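Local coordinates for uncharacterized protein (Methanothermobacter thermautotrophicus, PDB 1IHN) that is of unknown function, a DUF498/DUF598 family protein of a methanogenic archaeon, with a fold that was new when described, at residues M3-Y14 and T88-R99. Sequence-based numbering, arbitrary orientation.
Sequences MFSDCRFGSVTY and TCEAIKRYNEER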
HETATM    1  N   MSE A   3      -1.126   1.799 -13.479  1.00 35.61           N
HETATM    2  CA  MSE A   3      -1.449   0.428 -13.092  1.00 34.64           C
HETATM    3  C   MSE A   3      -0.282  -0.374 -12.551  1.00 33.37           C
HETATM    4  O   MSE A   3       0.877  -0.099 -12.863  1.00 31.26           O
HETATM    5  CB  MSE A   3      -1.971  -0.358 -14.299  1.00 31.97           C
HETATM    6  CG  MSE A   3      -3.125   0.263 -15.052  1.00 48.90           C
HETATM    7 SE   MSE A   3      -4.748   0.155 -14.065  1.00 53.48          SE
HETATM    8  CE  MSE A   3      -5.310   1.988 -14.242  1.00 54.72           C
ATOM      9  N   PHE A   4      -0.612  -1.380 -11.746  1.00 32.43           N
ATOM     10  CA  PHE A   4       0.374  -2.321 -11.244  1.00 31.68           C
ATOM     11  C   PHE A   4       0.355  -3.356 -12.366  1.00 34.28           C
ATOM     12  O   PHE A   4      -0.710  -3.665 -12.906  1.00 28.28           O
ATOM     13  CB  PHE A   4      -0.083  -2.990  -9.944  1.00 32.76           C
ATOM     14  CG  PHE A   4       0.103  -2.138  -8.716  1.00 32.70           C
ATOM     15  CD1 PHE A   4      -0.941  -1.359  -8.224  1.00 18.48           C
ATOM     16  CD2 PHE A   4       1.327  -2.127  -8.046  1.00 32.11           C
ATOM     17  CE1 PHE A   4      -0.774  -0.582  -7.079  1.00 27.59           C
ATOM     18  CE2 PHE A   4       1.506  -1.348  -6.896  1.00 31.92           C
ATOM     19  CZ  PHE A   4       0.454  -0.577  -6.413  1.00 28.40           C
ATOM     20  N   SER A   5       1.514  -3.886 -12.733  1.00 38.78           N
ATOM     21  CA  SER A   5       1.564  -4.871 -13.808  1.00 38.05           C
ATOM     22  C   SER A   5       2.318  -6.130 -13.410  1.00 39.28           C
ATOM     23  O   SER A   5       2.624  -6.973 -14.250  1.00 41.24           O
ATOM     24  CB  SER A   5       2.207  -4.256 -15.056  1.00 38.74           C
ATOM     25  OG  SER A   5       3.491  -3.734 -14.763  1.00 46.69           O
ATOM     26  N   ASP A   6       2.617  -6.259 -12.124  1.00 40.09           N
ATOM     27  CA  ASP A   6       3.325  -7.432 -11.644  1.00 40.43           C
ATOM     28  C   ASP A   6       3.418  -7.487 -10.127  1.00 41.63           C
ATOM     29  O   ASP A   6       3.675  -6.481  -9.461  1.00 40.02           O
ATOM     30  CB  ASP A   6       4.731  -7.491 -12.242  1.00 42.11           C
ATOM     31  CG  ASP A   6       5.470  -8.754 -11.850  1.00 49.73           C
ATOM     32  OD1 ASP A   6       6.422  -8.667 -11.043  1.00 49.23           O
ATOM     33  OD2 ASP A   6       5.086  -9.838 -12.343  1.00 44.94           O
ATOM     34  N   CYS A   7       3.193  -8.681  -9.593  1.00 42.58           N
ATOM     35  CA  CYS A   7       3.255  -8.921  -8.162  1.00 46.04           C
ATOM     36  C   CYS A   7       3.921 -10.269  -7.948  1.00 46.42           C
ATOM     37  O   CYS A   7       3.634 -11.232  -8.657  1.00 49.05           O
ATOM     38  CB  CYS A   7       1.849  -8.936  -7.554  1.00 47.46           C
ATOM     39  SG  CYS A   7       1.807  -9.156  -5.740  1.00 46.81           S
ATOM     40  N   ARG A   8       4.821 -10.318  -6.977  1.00 46.54           N
ATOM     41  CA  ARG A   8       5.546 -11.534  -6.627  1.00 48.44           C
ATOM     42  C   ARG A   8       6.252 -11.231  -5.316  1.00 50.23           C
ATOM     43  O   ARG A   8       6.391 -10.063  -4.950  1.00 47.20           O
ATOM     44  CB  ARG A   8       6.567 -11.882  -7.709  1.00 50.78           C
ATOM     45  CG  ARG A   8       7.567 -10.777  -7.994  1.00 55.28           C
ATOM     46  CD  ARG A   8       8.437 -11.126  -9.187  1.00 59.92           C
ATOM     47  NE  ARG A   8       7.640 -11.396 -10.380  1.00 65.78           N
ATOM     48  CZ  ARG A   8       8.154 -11.637 -11.583  1.00 69.91           C
ATOM     49  NH1 ARG A   8       9.468 -11.642 -11.756  1.00 73.73           N
ATOM     50  NH2 ARG A   8       7.355 -11.873 -12.615  1.00 64.38           N
ATOM     51  N   PHE A   9       6.695 -12.260  -4.601  1.00 50.31           N
ATOM     52  CA  PHE A   9       7.367 -12.011  -3.334  1.00 49.49           C
ATOM     53  C   PHE A   9       8.517 -11.043  -3.542  1.00 43.72           C
ATOM     54  O   PHE A   9       9.281 -11.175  -4.494  1.00 44.00           O
ATOM     55  CB  PHE A   9       7.919 -13.298  -2.718  1.00 47.51           C
ATOM     56  CG  PHE A   9       8.482 -13.100  -1.337  1.00 47.02           C
ATOM     57  CD1 PHE A   9       7.644 -13.095  -0.224  1.00 47.90           C
ATOM     58  CD2 PHE A   9       9.841 -12.870  -1.151  1.00 43.61           C
ATOM     59  CE1 PHE A   9       8.153 -12.865   1.058  1.00 48.46           C
ATOM     60  CE2 PHE A   9      10.360 -12.637   0.121  1.00 47.23           C
ATOM     61  CZ  PHE A   9       9.515 -12.634   1.229  1.00 49.06           C
ATOM     62  N   GLY A  10       8.623 -10.065  -2.649  1.00 42.50           N
ATOM     63  CA  GLY A  10       9.699  -9.093  -2.728  1.00 35.51           C
ATOM     64  C   GLY A  10       9.657  -8.103  -3.872  1.00 34.33           C
ATOM     65  O   GLY A  10      10.581  -7.298  -4.009  1.00 39.77           O
ATOM     66  N   SER A  11       8.607  -8.125  -4.687  1.00 34.43           N
ATOM     67  CA  SER A  11       8.548  -7.185  -5.801  1.00 38.11           C
ATOM     68  C   SER A  11       7.185  -6.936  -6.456  1.00 39.93           C
ATOM     69  O   SER A  11       6.387  -7.856  -6.654  1.00 41.83           O
ATOM     70  CB  SER A  11       9.539  -7.618  -6.882  1.00 37.31           C
ATOM     71  OG  SER A  11       9.564  -6.692  -7.951  1.00 36.87           O
ATOM     72  N   VAL A  12       6.938  -5.671  -6.785  1.00 33.52           N
ATOM     73  CA  VAL A  12       5.717  -5.256  -7.466  1.00 33.96           C
ATOM     74  C   VAL A  12       6.134  -4.263  -8.542  1.00 32.78           C
ATOM     75  O   VAL A  12       7.167  -3.599  -8.413  1.00 29.75           O
ATOM     76  CB  VAL A  12       4.698  -4.569  -6.515  1.00 31.91           C
ATOM     77  CG1 VAL A  12       4.101  -5.591  -5.569  1.00 33.42           C
ATOM     78  CG2 VAL A  12       5.371  -3.446  -5.737  1.00 30.06           C
ATOM     79  N   THR A  13       5.348  -4.180  -9.608  1.00 30.45           N
ATOM     80  CA  THR A  13       5.642  -3.258 -10.692  1.00 29.22           C
ATOM     81  C   THR A  13       4.481  -2.283 -10.849  1.00 30.87           C
ATOM     82  O   THR A  13       3.335  -2.686 -11.028  1.00 31.34           O
ATOM     83  CB  THR A  13       5.868  -4.006 -12.021  1.00 34.87           C
ATOM     84  OG1 THR A  13       7.012  -4.859 -11.901  1.00 35.74           O
ATOM     85  CG2 THR A  13       6.092  -3.021 -13.160  1.00 25.40           C
ATOM     86  N   TYR A  14       4.788  -0.995 -10.770  1.00 29.06           N
ATOM     87  CA  TYR A  14       3.774   0.035 -10.890  1.00 26.85           C
ATOM     88  C   TYR A  14       4.222   1.058 -11.921  1.00 29.02           C
ATOM     89  O   TYR A  14       5.316   1.612 -11.823  1.00 29.61           O
ATOM     90  CB  TYR A  14       3.567   0.721  -9.537  1.00 19.98           C
ATOM     91  CG  TYR A  14       2.529   1.816  -9.571  1.00 25.30           C
ATOM     92  CD1 TYR A  14       1.170   1.515  -9.689  1.00 24.42           C
ATOM     93  CD2 TYR A  14       2.902   3.155  -9.493  1.00 23.12           C
ATOM     94  CE1 TYR A  14       0.209   2.518  -9.726  1.00 23.89           C
ATOM     95  CE2 TYR A  14       1.945   4.172  -9.526  1.00 19.02           C
ATOM     96  CZ  TYR A  14       0.603   3.848  -9.643  1.00 28.11           C
ATOM     97  OH  TYR A  14      -0.348   4.847  -9.665  1.00 24.69           O
ATOM     98  N   THR A  88      -1.105  -8.614  -0.676  1.00 37.61           N
ATOM     99  CA  THR A  88      -0.578  -7.758  -1.731  1.00 35.56           C
ATOM    100  C   THR A  88      -0.980  -8.079  -3.169  1.00 36.28           C
ATOM    101  O   THR A  88      -1.470  -7.202  -3.882  1.00 32.28           O
ATOM    102  CB  THR A  88       0.957  -7.667  -1.636  1.00 31.05           C
ATOM    103  OG1 THR A  88       1.309  -7.154  -0.347  1.00 32.30           O
ATOM    104  CG2 THR A  88       1.513  -6.727  -2.687  1.00 31.46           C
ATOM    105  N   CYS A  89      -0.791  -9.316  -3.610  1.00 37.30           N
ATOM    106  CA  CYS A  89      -1.147  -9.636  -4.985  1.00 39.65           C
ATOM    107  C   CYS A  89      -2.648  -9.500  -5.258  1.00 36.59           C
ATOM    108  O   CYS A  89      -3.067  -9.374  -6.407  1.00 37.02           O
ATOM    109  CB  CYS A  89      -0.619 -11.022  -5.364  1.00 43.49           C
ATOM    110  SG  CYS A  89       1.210 -11.089  -5.463  1.00 59.96           S
ATOM    111  N   GLU A  90      -3.456  -9.513  -4.202  1.00 33.41           N
ATOM    112  CA  GLU A  90      -4.901  -9.325  -4.350  1.00 35.69           C
ATOM    113  C   GLU A  90      -5.178  -7.826  -4.241  1.00 32.20           C
ATOM    114  O   GLU A  90      -6.134  -7.304  -4.813  1.00 36.31           O
ATOM    115  CB  GLU A  90      -5.668 -10.060  -3.246  1.00 39.73           C
ATOM    116  CG  GLU A  90      -5.915 -11.534  -3.528  1.00 53.84           C
ATOM    117  CD  GLU A  90      -6.532 -12.267  -2.346  1.00 62.29           C
ATOM    118  OE1 GLU A  90      -7.566 -11.800  -1.813  1.00 59.25           O
ATOM    119  OE2 GLU A  90      -5.980 -13.319  -1.956  1.00 63.26           O
ATOM    120  N   ALA A  91      -4.320  -7.134  -3.504  1.00 29.10           N
ATOM    121  CA  ALA A  91      -4.464  -5.700  -3.307  1.00 29.70           C
ATOM    122  C   ALA A  91      -4.226  -4.909  -4.586  1.00 25.71           C
ATOM    123  O   ALA A  91      -4.944  -3.946  -4.862  1.00 26.08           O
ATOM    124  CB  ALA A  91      -3.511  -5.223  -2.211  1.00 27.05           C
ATOM    125  N   ILE A  92      -3.228  -5.314  -5.369  1.00 29.41           N
ATOM    126  CA  ILE A  92      -2.914  -4.604  -6.608  1.00 31.90           C
ATOM    127  C   ILE A  92      -4.001  -4.766  -7.653  1.00 28.38           C
ATOM    128  O   ILE A  92      -4.217  -3.877  -8.473  1.00 27.35           O
ATOM    129  CB  ILE A  92      -1.575  -5.066  -7.232  1.00 34.30           C
ATOM    130  CG1 ILE A  92      -1.651  -6.543  -7.615  1.00 34.92           C
ATOM    131  CG2 ILE A  92      -0.436  -4.822  -6.267  1.00 30.15           C
ATOM    132  CD1 ILE A  92      -0.560  -6.960  -8.574  1.00 42.39           C
ATOM    133  N   LYS A  93      -4.679  -5.910  -7.632  1.00 32.30           N
ATOM    134  CA  LYS A  93      -5.757  -6.151  -8.580  1.00 29.90           C
ATOM    135  C   LYS A  93      -6.891  -5.193  -8.257  1.00 29.90           C
ATOM    136  O   LYS A  93      -7.470  -4.575  -9.151  1.00 28.38           O
ATOM    137  CB  LYS A  93      -6.274  -7.591  -8.471  1.00 33.32           C
ATOM    138  CG  LYS A  93      -5.320  -8.657  -8.983  1.00 33.61           C
ATOM    139  CD  LYS A  93      -5.989 -10.025  -8.958  1.00 45.52           C
ATOM    140  CE  LYS A  93      -5.030 -11.131  -9.385  1.00 55.88           C
ATOM    141  NZ  LYS A  93      -5.674 -12.479  -9.328  1.00 57.12           N
ATOM    142  N   ARG A  94      -7.199  -5.087  -6.966  1.00 31.80           N
ATOM    143  CA  ARG A  94      -8.262  -4.219  -6.483  1.00 29.37           C
ATOM    144  C   ARG A  94      -7.937  -2.761  -6.785  1.00 34.66           C
ATOM    145  O   ARG A  94      -8.825  -1.972  -7.115  1.00 36.25           O
ATOM    146  CB  ARG A  94      -8.446  -4.410  -4.975  1.00 32.52           C
ATOM    147  CG  ARG A  94      -9.566  -3.581  -4.361  1.00 35.95           C
ATOM    148  CD  ARG A  94     -10.937  -4.024  -4.869  1.00 43.64           C
ATOM    149  NE  ARG A  94     -11.281  -5.365  -4.402  1.00 46.31           N
ATOM    150  CZ  ARG A  94     -11.779  -5.637  -3.200  1.00 48.68           C
ATOM    151  NH1 ARG A  94     -12.006  -4.661  -2.330  1.00 38.65           N
ATOM    152  NH2 ARG A  94     -12.039  -6.892  -2.862  1.00 51.26           N
ATOM    153  N   TYR A  95      -6.660  -2.407  -6.657  1.00 34.20           N
ATOM    154  CA  TYR A  95      -6.213  -1.048  -6.933  1.00 30.96           C
ATOM    155  C   TYR A  95      -6.425  -0.745  -8.410  1.00 32.49           C
ATOM    156  O   TYR A  95      -6.967   0.308  -8.767  1.00 29.52           O
ATOM    157  CB  TYR A  95      -4.724  -0.883  -6.606  1.00 24.68           C
ATOM    158  CG  TYR A  95      -4.160   0.444  -7.075  1.00 27.61           C
ATOM    159  CD1 TYR A  95      -4.161   1.565  -6.246  1.00 28.14           C
ATOM    160  CD2 TYR A  95      -3.672   0.589  -8.374  1.00 27.58           C
ATOM    161  CE1 TYR A  95      -3.689   2.802  -6.705  1.00 29.29           C
ATOM    162  CE2 TYR A  95      -3.203   1.813  -8.842  1.00 18.93           C
ATOM    163  CZ  TYR A  95      -3.215   2.913  -8.009  1.00 26.64           C
ATOM    164  OH  TYR A  95      -2.772   4.121  -8.498  1.00 29.66           O
ATOM    165  N   ASN A  96      -5.984  -1.664  -9.267  1.00 29.58           N
ATOM    166  CA  ASN A  96      -6.131  -1.475 -10.705  1.00 33.21           C
ATOM    167  C   ASN A  96      -7.604  -1.314 -11.042  1.00 36.60           C
ATOM    168  O   ASN A  96      -7.966  -0.519 -11.910  1.00 39.97           O
ATOM    169  CB  ASN A  96      -5.528  -2.654 -11.486  1.00 28.16           C
ATOM    170  CG  ASN A  96      -3.999  -2.628 -11.508  1.00 32.30           C
ATOM    171  OD1 ASN A  96      -3.374  -1.574 -11.326  1.00 30.78           O
ATOM    172  ND2 ASN A  96      -3.393  -3.785 -11.752  1.00 28.22           N
ATOM    173  N   GLU A  97      -8.449  -2.057 -10.334  1.00 38.97           N
ATOM    174  CA  GLU A  97      -9.893  -1.991 -10.538  1.00 42.26           C
ATOM    175  C   GLU A  97     -10.420  -0.583 -10.344  1.00 41.24           C
ATOM    176  O   GLU A  97     -11.009   0.003 -11.249  1.00 46.46           O
ATOM    177  CB  GLU A  97     -10.614  -2.905  -9.550  1.00 43.90           C
ATOM    178  CG  GLU A  97     -10.956  -4.279 -10.067  1.00 52.90           C
ATOM    179  CD  GLU A  97     -11.665  -5.105  -9.016  1.00 54.77           C
ATOM    180  OE1 GLU A  97     -12.666  -4.610  -8.454  1.00 52.64           O
ATOM    181  OE2 GLU A  97     -11.224  -6.242  -8.750  1.00 57.55           O
ATOM    182  N   GLU A  98     -10.216  -0.053  -9.144  1.00 42.95           N
ATOM    183  CA  GLU A  98     -10.681   1.283  -8.796  1.00 42.58           C
ATOM    184  C   GLU A  98     -10.010   2.381  -9.612  1.00 41.58           C
ATOM    185  O   GLU A  98     -10.670   3.320 -10.058  1.00 43.72           O
ATOM    186  CB  GLU A  98     -10.477   1.512  -7.299  1.00 42.05           C
ATOM    187  CG  GLU A  98     -11.444   0.711  -6.443  1.00 43.55           C
ATOM    188  CD  GLU A  98     -10.955   0.510  -5.025  1.00 54.61           C
ATOM    189  OE1 GLU A  98     -10.362   1.452  -4.458  1.00 60.05           O
ATOM    190  OE2 GLU A  98     -11.173  -0.587  -4.468  1.00 57.88           O
ATOM    191  N   ARG A  99      -8.701   2.270  -9.809  1.00 42.98           N
ATOM    192  CA  ARG A  99      -7.974   3.261 -10.597  1.00 41.64           C
ATOM    193  C   ARG A  99      -8.537   3.224 -12.022  1.00 42.37           C
ATOM    194  O   ARG A  99      -8.748   4.263 -12.640  1.00 36.56           O
ATOM    195  CB  ARG A  99      -6.476   2.936 -10.597  1.00 38.29           C
ATOM    196  CG  ARG A  99      -5.596   3.883 -11.409  1.00 43.97           C
ATOM    197  CD  ARG A  99      -5.657   5.319 -10.917  1.00 40.70           C
ATOM    198  NE  ARG A  99      -6.952   5.922 -11.196  1.00 58.11           N
ATOM    199  CZ  ARG A  99      -7.219   7.217 -11.070  1.00 67.07           C
ATOM    200  NH1 ARG A  99      -6.273   8.055 -10.665  1.00 76.19           N
ATOM    201  NH2 ARG A  99      -8.430   7.673 -11.359  1.00 67.10           N
TER
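Phe-4 packs on Ile-92 and Tyr-95, and Cys-7 on Cys-89, docking edge strand 4-8 of a three-stranded antiparallel sheet against helix 88-100; strand and helix segments run nearly antiparallel, at 163°, their axes 8.3 Å apart. Covalently, Cys-7 SG joins Cys-89 SG in a disulfide with chi3 of -90°, tying the strand to the first turn of the helix. At the other end, the Asn-96 side-chain amide hydrogen-bonds both the N-H and the C=O of Phe-4: Phe-4 N donates to Asn-96 OD1 (2.8 Å) in the plane of the Asn-96 side-chain carbonyl, on a lone pair, and Asn-96 ND2 donates to Phe-4 O (2.9 Å), tilted from the plane of the Phe-4 carbonyl. A leucine in place of Asn-96 would probably leave both Phe-4 backbone groups without these mates. Phe-4 turns its edge to the face of Tyr-95 in an offset edge-to-face pair, centroids 5.0 Å apart. Its own faces are sandwiched between Ile-92 CG2, a CH-pi contact 3.8 Å from the Phe-4 ring centroid, and Tyr-14 CD1 opposite. Val-25 and Ile-109 extend this buried cluster into the five-stranded sheet. With CG anti to the backbone N (chi1 180°), Tyr-14 reaches the helix, and its OH hydrogen-bonds Tyr-95 OH at 2.8 Å.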